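Local coordinates for protein nicotinamide-nucleotide adenylyltransferase NadR family / Ribosylnicotinamide kinase (Lactococcus lactis subsp. cremoris, PDB 6GYE) that probably phosphorylates nicotinamide riboside and adenylylates the resulting nicotinamide mononucleotide, a two-step route to NAD+, at residues I289-P301 with L331-D344. Numbering follows the deposited sequence.
Sequences IADERMDLILVIP and LAEFGLLDKVVILD. With NNR (Nicotinamide riboside), chain I.
I297 and V299 pair with V340 and I342 in parallel register, a worked example of how an outermost strand is fastened by backbone bonds within the sheet and apolar side chains packed on its faces. I297 N donates to K339 O (2.8 Å), I297 O accepts from V341 N, V299 N reaches V341 O, and V299 O takes L343 N at 2.8 Å with a nearly straight N-H...O angle of 174°. Packing is close on the face of I297 and V299: CG2 of V299 lies 3.8 Å from CG1 of V340 and meets L331 CD1 tip to tip, while CD1 of I297 crosses the L336 side chain at about a right angle, 4.0 Å from its CB. On the other face L298 CB rests against L343 CD1. L331 belongs to helix 320-333, whose Schellman motif at G335 turns the chain back toward strand 340-342. This is the parallel sheet of a P-loop kinase fold, with strand 181-187 bonded to the other edge of strand 296-300; the latter is preceded by E292 and R293 of the nicotinamide riboside pocket. Beyond the strand pairs K339 adds a polar clasp: stretched straight from chi2 (171°) onward, it runs alongside D295 O, and NZ donates a hydrogen bond to M294 O, 2.7 Å away. Cut back to an alanine, this position is likely to leave M294 O without its NZ donor and the loop before strand 296-300 less firmly tied. At the looser, partly exposed end, flanked by helix 262-272, I289 CG2 makes a CH-pi contact over one face of F334, 4.2 Å from the ring centroid, and CD1 sits 3.6 Å from F334 CZ.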
loop_
_atom_site.group_PDB
_atom_site.type_symbol
_atom_site.label_atom_id
_atom_site.label_comp_id
_atom_site.label_asym_id
_atom_site.label_seq_id
_atom_site.Cartn_x
_atom_site.Cartn_y
_atom_site.Cartn_z
ATOM N N ILE A 289 1.932 -4.063 -15.463
ATOM C CA ILE A 289 1.756 -5.326 -14.761
ATOM C C ILE A 289 2.710 -5.397 -13.574
ATOM O O ILE A 289 2.369 -5.945 -12.518
ATOM C CB ILE A 289 1.935 -6.508 -15.732
ATOM C CG1 ILE A 289 0.764 -6.552 -16.720
ATOM C CG2 ILE A 289 2.035 -7.838 -14.962
ATOM C CD1 ILE A 289 0.955 -7.555 -17.859
ATOM N N ALA A 290 3.902 -4.818 -13.715
ATOM C CA ALA A 290 4.851 -4.772 -12.608
ATOM C C ALA A 290 4.364 -3.941 -11.427
ATOM O O ALA A 290 4.849 -4.147 -10.311
ATOM C CB ALA A 290 6.189 -4.208 -13.088
ATOM N N ASP A 291 3.452 -2.995 -11.643
ATOM C CA ASP A 291 2.935 -2.162 -10.567
ATOM C C ASP A 291 1.705 -2.749 -9.905
ATOM O O ASP A 291 1.109 -2.088 -9.051
ATOM C CB ASP A 291 2.578 -0.764 -11.081
ATOM C CG ASP A 291 3.787 0.058 -11.421
ATOM O OD1 ASP A 291 4.895 -0.293 -10.965
ATOM O OD2 ASP A 291 3.626 1.064 -12.146
ATOM N N GLU A 292 1.266 -3.925 -10.325
ATOM C CA GLU A 292 0.082 -4.543 -9.752
ATOM C C GLU A 292 0.457 -5.445 -8.586
ATOM O O GLU A 292 1.470 -6.148 -8.628
ATOM C CB GLU A 292 -0.674 -5.333 -10.814
ATOM C CG GLU A 292 -1.165 -4.464 -11.965
ATOM C CD GLU A 292 -2.061 -5.227 -12.926
ATOM O OE1 GLU A 292 -2.352 -6.402 -12.619
ATOM O OE2 GLU A 292 -2.483 -4.660 -13.966
ATOM N N ARG A 293 -0.350 -5.393 -7.533
ATOM C CA ARG A 293 -0.201 -6.263 -6.374
ATOM C C ARG A 293 -1.497 -7.039 -6.244
ATOM O O ARG A 293 -2.532 -6.453 -5.933
ATOM C CB ARG A 293 0.068 -5.464 -5.096
ATOM C CG ARG A 293 1.030 -4.315 -5.229
ATOM C CD ARG A 293 2.436 -4.757 -4.948
ATOM N NE ARG A 293 3.408 -3.688 -5.163
ATOM C CZ ARG A 293 4.070 -3.498 -6.299
ATOM N NH1 ARG A 293 3.853 -4.302 -7.333
ATOM N NH2 ARG A 293 4.944 -2.505 -6.404
ATOM N N MET A 294 -1.450 -8.354 -6.438
ATOM C CA MET A 294 -2.639 -9.188 -6.336
ATOM C C MET A 294 -2.419 -10.294 -5.318
ATOM O O MET A 294 -1.373 -10.951 -5.319
ATOM C CB MET A 294 -3.011 -9.776 -7.697
ATOM C CG MET A 294 -3.497 -8.697 -8.656
ATOM S SD MET A 294 -3.771 -9.290 -10.320
ATOM C CE MET A 294 -2.098 -9.585 -10.870
ATOM N N ASP A 295 -3.405 -10.494 -4.449
ATOM C CA ASP A 295 -3.338 -11.577 -3.480
ATOM C C ASP A 295 -4.118 -12.790 -3.935
ATOM O O ASP A 295 -3.736 -13.918 -3.620
ATOM C CB ASP A 295 -3.869 -11.117 -2.111
ATOM C CG ASP A 295 -3.065 -9.973 -1.531
ATOM O OD1 ASP A 295 -1.951 -10.213 -1.017
ATOM O OD2 ASP A 295 -3.530 -8.815 -1.610
ATOM N N LEU A 296 -5.173 -12.576 -4.709
ATOM C CA LEU A 296 -6.039 -13.651 -5.164
ATOM C C LEU A 296 -6.550 -13.268 -6.539
ATOM O O LEU A 296 -7.008 -12.139 -6.722
ATOM C CB LEU A 296 -7.215 -13.862 -4.205
ATOM C CG LEU A 296 -8.295 -14.789 -4.763
ATOM C CD1 LEU A 296 -7.712 -16.198 -4.948
ATOM C CD2 LEU A 296 -9.542 -14.808 -3.878
ATOM N N ILE A 297 -6.464 -14.199 -7.488
ATOM C CA ILE A 297 -6.923 -14.004 -8.856
ATOM C C ILE A 297 -8.017 -15.031 -9.138
ATOM O O ILE A 297 -7.752 -16.240 -9.188
ATOM C CB ILE A 297 -5.767 -14.133 -9.857
ATOM C CG1 ILE A 297 -4.733 -13.028 -9.608
ATOM C CG2 ILE A 297 -6.281 -14.073 -11.301
ATOM C CD1 ILE A 297 -3.367 -13.301 -10.264
ATOM N N LEU A 298 -9.239 -14.556 -9.333
ATOM C CA LEU A 298 -10.384 -15.406 -9.637
ATOM C C LEU A 298 -10.608 -15.435 -11.146
ATOM O O LEU A 298 -10.875 -14.395 -11.752
ATOM C CB LEU A 298 -11.641 -14.887 -8.934
ATOM C CG LEU A 298 -11.585 -14.977 -7.410
ATOM C CD1 LEU A 298 -12.737 -14.257 -6.777
ATOM C CD2 LEU A 298 -11.572 -16.422 -6.961
ATOM N N VAL A 299 -10.523 -16.620 -11.746
ATOM C CA VAL A 299 -10.678 -16.774 -13.187
ATOM C C VAL A 299 -12.021 -17.438 -13.447
ATOM O O VAL A 299 -12.288 -18.524 -12.921
ATOM C CB VAL A 299 -9.533 -17.601 -13.795
ATOM C CG1 VAL A 299 -9.808 -17.895 -15.260
ATOM C CG2 VAL A 299 -8.206 -16.864 -13.630
ATOM N N ILE A 300 -12.862 -16.801 -14.258
ATOM C CA ILE A 300 -14.130 -17.392 -14.683
ATOM C C ILE A 300 -13.877 -18.134 -15.995
ATOM O O ILE A 300 -13.644 -17.484 -17.026
ATOM C CB ILE A 300 -15.220 -16.329 -14.847
ATOM C CG1 ILE A 300 -15.410 -15.550 -13.542
ATOM C CG2 ILE A 300 -16.513 -16.982 -15.318
ATOM C CD1 ILE A 300 -16.469 -14.438 -13.643
ATOM N N PRO A 301 -13.956 -19.459 -16.012
ATOM C CA PRO A 301 -13.642 -20.210 -17.222
ATOM C C PRO A 301 -14.840 -20.256 -18.146
ATOM O O PRO A 301 -15.981 -20.047 -17.712
ATOM C CB PRO A 301 -13.304 -21.604 -16.682
ATOM C CG PRO A 301 -14.190 -21.720 -15.498
ATOM C CD PRO A 301 -14.283 -20.349 -14.889
ATOM N N LEU A 331 -0.842 -15.865 -17.383
ATOM C CA LEU A 331 -0.716 -15.995 -15.934
ATOM C C LEU A 331 0.469 -16.886 -15.569
ATOM O O LEU A 331 1.140 -16.653 -14.556
ATOM C CB LEU A 331 -2.018 -16.526 -15.321
ATOM C CG LEU A 331 -3.222 -15.570 -15.341
ATOM C CD1 LEU A 331 -4.533 -16.265 -14.954
ATOM C CD2 LEU A 331 -2.981 -14.387 -14.439
ATOM N N ALA A 332 0.769 -17.888 -16.394
ATOM C CA ALA A 332 2.003 -18.630 -16.188
ATOM C C ALA A 332 3.211 -17.763 -16.520
ATOM O O ALA A 332 4.191 -17.739 -15.767
ATOM C CB ALA A 332 2.001 -19.907 -17.027
ATOM N N GLU A 333 3.150 -17.028 -17.631
ATOM C CA GLU A 333 4.267 -16.177 -18.035
ATOM C C GLU A 333 4.701 -15.229 -16.916
ATOM O O GLU A 333 5.897 -15.000 -16.722
ATOM C CB GLU A 333 3.893 -15.392 -19.297
ATOM C CG GLU A 333 4.938 -14.373 -19.730
ATOM C CD GLU A 333 4.590 -13.669 -21.029
ATOM O OE1 GLU A 333 5.470 -12.973 -21.583
ATOM O OE2 GLU A 333 3.447 -13.829 -21.513
ATOM N N PHE A 334 3.757 -14.697 -16.145
ATOM C CA PHE A 334 4.084 -13.762 -15.075
ATOM C C PHE A 334 4.160 -14.438 -13.708
ATOM O O PHE A 334 4.187 -13.742 -12.691
ATOM C CB PHE A 334 3.075 -12.606 -15.050
ATOM C CG PHE A 334 3.130 -11.735 -16.281
ATOM C CD1 PHE A 334 4.171 -10.831 -16.467
ATOM C CD2 PHE A 334 2.176 -11.856 -17.273
ATOM C CE1 PHE A 334 4.251 -10.047 -17.612
ATOM C CE2 PHE A 334 2.248 -11.076 -18.427
ATOM C CZ PHE A 334 3.292 -10.168 -18.595
ATOM N N GLY A 335 4.184 -15.768 -13.665
ATOM C CA GLY A 335 4.394 -16.506 -12.420
ATOM C C GLY A 335 3.331 -16.329 -11.353
ATOM O O GLY A 335 3.656 -16.261 -10.162
ATOM N N LEU A 336 2.063 -16.290 -11.747
ATOM C CA LEU A 336 0.967 -15.995 -10.835
ATOM C C LEU A 336 0.132 -17.220 -10.475
ATOM O O LEU A 336 -0.877 -17.085 -9.774
ATOM C CB LEU A 336 0.068 -14.928 -11.457
ATOM C CG LEU A 336 0.759 -13.604 -11.776
ATOM C CD1 LEU A 336 -0.128 -12.759 -12.659
ATOM C CD2 LEU A 336 1.081 -12.872 -10.497
ATOM N N LEU A 337 0.523 -18.409 -10.926
ATOM C CA LEU A 337 -0.398 -19.541 -10.873
ATOM C C LEU A 337 -0.793 -19.913 -9.451
ATOM O O LEU A 337 -1.877 -20.468 -9.241
ATOM C CB LEU A 337 0.214 -20.745 -11.586
ATOM C CG LEU A 337 0.317 -20.522 -13.093
ATOM C CD1 LEU A 337 0.827 -21.747 -13.772
ATOM C CD2 LEU A 337 -1.056 -20.133 -13.645
ATOM N N ASP A 338 0.048 -19.604 -8.459
ATOM C CA ASP A 338 -0.283 -19.978 -7.085
ATOM C C ASP A 338 -1.366 -19.103 -6.473
ATOM O O ASP A 338 -1.960 -19.494 -5.461
ATOM C CB ASP A 338 0.964 -19.934 -6.208
ATOM C CG ASP A 338 1.797 -21.196 -6.327
ATOM O OD1 ASP A 338 1.222 -22.277 -6.600
ATOM O OD2 ASP A 338 3.028 -21.109 -6.154
ATOM N N LYS A 339 -1.664 -17.960 -7.082
ATOM C CA LYS A 339 -2.745 -17.092 -6.643
ATOM C C LYS A 339 -4.030 -17.294 -7.436
ATOM O O LYS A 339 -5.024 -16.616 -7.158
ATOM C CB LYS A 339 -2.296 -15.627 -6.752
ATOM C CG LYS A 339 -1.105 -15.294 -5.853
ATOM C CD LYS A 339 -0.572 -13.903 -6.165
ATOM C CE LYS A 339 0.542 -13.504 -5.200
ATOM N NZ LYS A 339 1.072 -12.170 -5.594
ATOM N N VAL A 340 -4.044 -18.208 -8.404
ATOM C CA VAL A 340 -5.180 -18.358 -9.307
ATOM C C VAL A 340 -6.122 -19.436 -8.784
ATOM O O VAL A 340 -5.707 -20.565 -8.512
ATOM C CB VAL A 340 -4.714 -18.704 -10.730
ATOM C CG1 VAL A 340 -5.910 -19.055 -11.588
ATOM C CG2 VAL A 340 -3.949 -17.553 -11.363
ATOM N N VAL A 341 -7.396 -19.089 -8.669
ATOM C CA VAL A 341 -8.471 -20.035 -8.421
ATOM C C VAL A 341 -9.421 -19.955 -9.607
ATOM O O VAL A 341 -9.894 -18.868 -9.958
ATOM C CB VAL A 341 -9.208 -19.726 -7.107
ATOM C CG1 VAL A 341 -10.442 -20.611 -6.972
ATOM C CG2 VAL A 341 -8.253 -19.888 -5.910
ATOM N N ILE A 342 -9.682 -21.097 -10.233
ATOM C CA ILE A 342 -10.547 -21.180 -11.398
ATOM C C ILE A 342 -11.951 -21.552 -10.936
ATOM O O ILE A 342 -12.134 -22.551 -10.227
ATOM C CB ILE A 342 -10.002 -22.207 -12.398
ATOM C CG1 ILE A 342 -8.611 -21.777 -12.841
ATOM C CG2 ILE A 342 -10.950 -22.345 -13.574
ATOM C CD1 ILE A 342 -8.061 -22.606 -13.952
ATOM N N LEU A 343 -12.942 -20.748 -11.324
ATOM C CA LEU A 343 -14.321 -20.948 -10.864
ATOM C C LEU A 343 -15.086 -21.843 -11.843
ATOM O O LEU A 343 -15.993 -21.424 -12.560
ATOM C CB LEU A 343 -15.002 -19.604 -10.671
ATOM C CG LEU A 343 -14.294 -18.688 -9.669
ATOM C CD1 LEU A 343 -14.896 -17.303 -9.713
ATOM C CD2 LEU A 343 -14.397 -19.278 -8.260
ATOM N N ASP A 344 -14.746 -23.127 -11.799
ATOM C CA ASP A 344 -15.332 -24.122 -12.698
ATOM C C ASP A 344 -16.398 -24.947 -11.970
ATOM O O ASP A 344 -16.214 -26.114 -11.624
ATOM C CB ASP A 344 -14.229 -25.001 -13.284
ATOM C CG ASP A 344 -13.360 -25.645 -12.209
ATOM O OD1 ASP A 344 -13.609 -25.417 -10.997
ATOM O OD2 ASP A 344 -12.406 -26.359 -12.581
HETATM O O2R NNR I . -2.355 2.879 -6.685
HETATM C C2R NNR I . -1.558 1.764 -6.263
HETATM C C3R NNR I . -0.193 2.182 -5.731
HETATM O O3R NNR I . 0.009 3.601 -5.776
HETATM C C4R NNR I . 0.834 1.488 -6.611
HETATM C C5R NNR I . 1.734 0.572 -5.794
HETATM O O5R NNR I . 2.655 -0.093 -6.665
HETATM O O4R NNR I . 0.130 0.723 -7.592
HETATM C C1R NNR I . -1.287 0.848 -7.447
HETATM N N1 NNR I . -1.878 -0.468 -7.197
HETATM C C2 NNR I . -2.483 -1.122 -8.198
HETATM C C6 NNR I . -1.806 -1.003 -5.970
HETATM C C5 NNR I . -2.359 -2.251 -5.706
HETATM C C4 NNR I . -2.990 -2.948 -6.725
HETATM C C3 NNR I . -3.051 -2.373 -7.987
HETATM C C7 NNR I . -3.726 -3.095 -9.115
HETATM O O7 NNR I . -4.165 -2.456 -10.057
HETATM N N7 NNR I . -3.829 -4.422 -9.057
#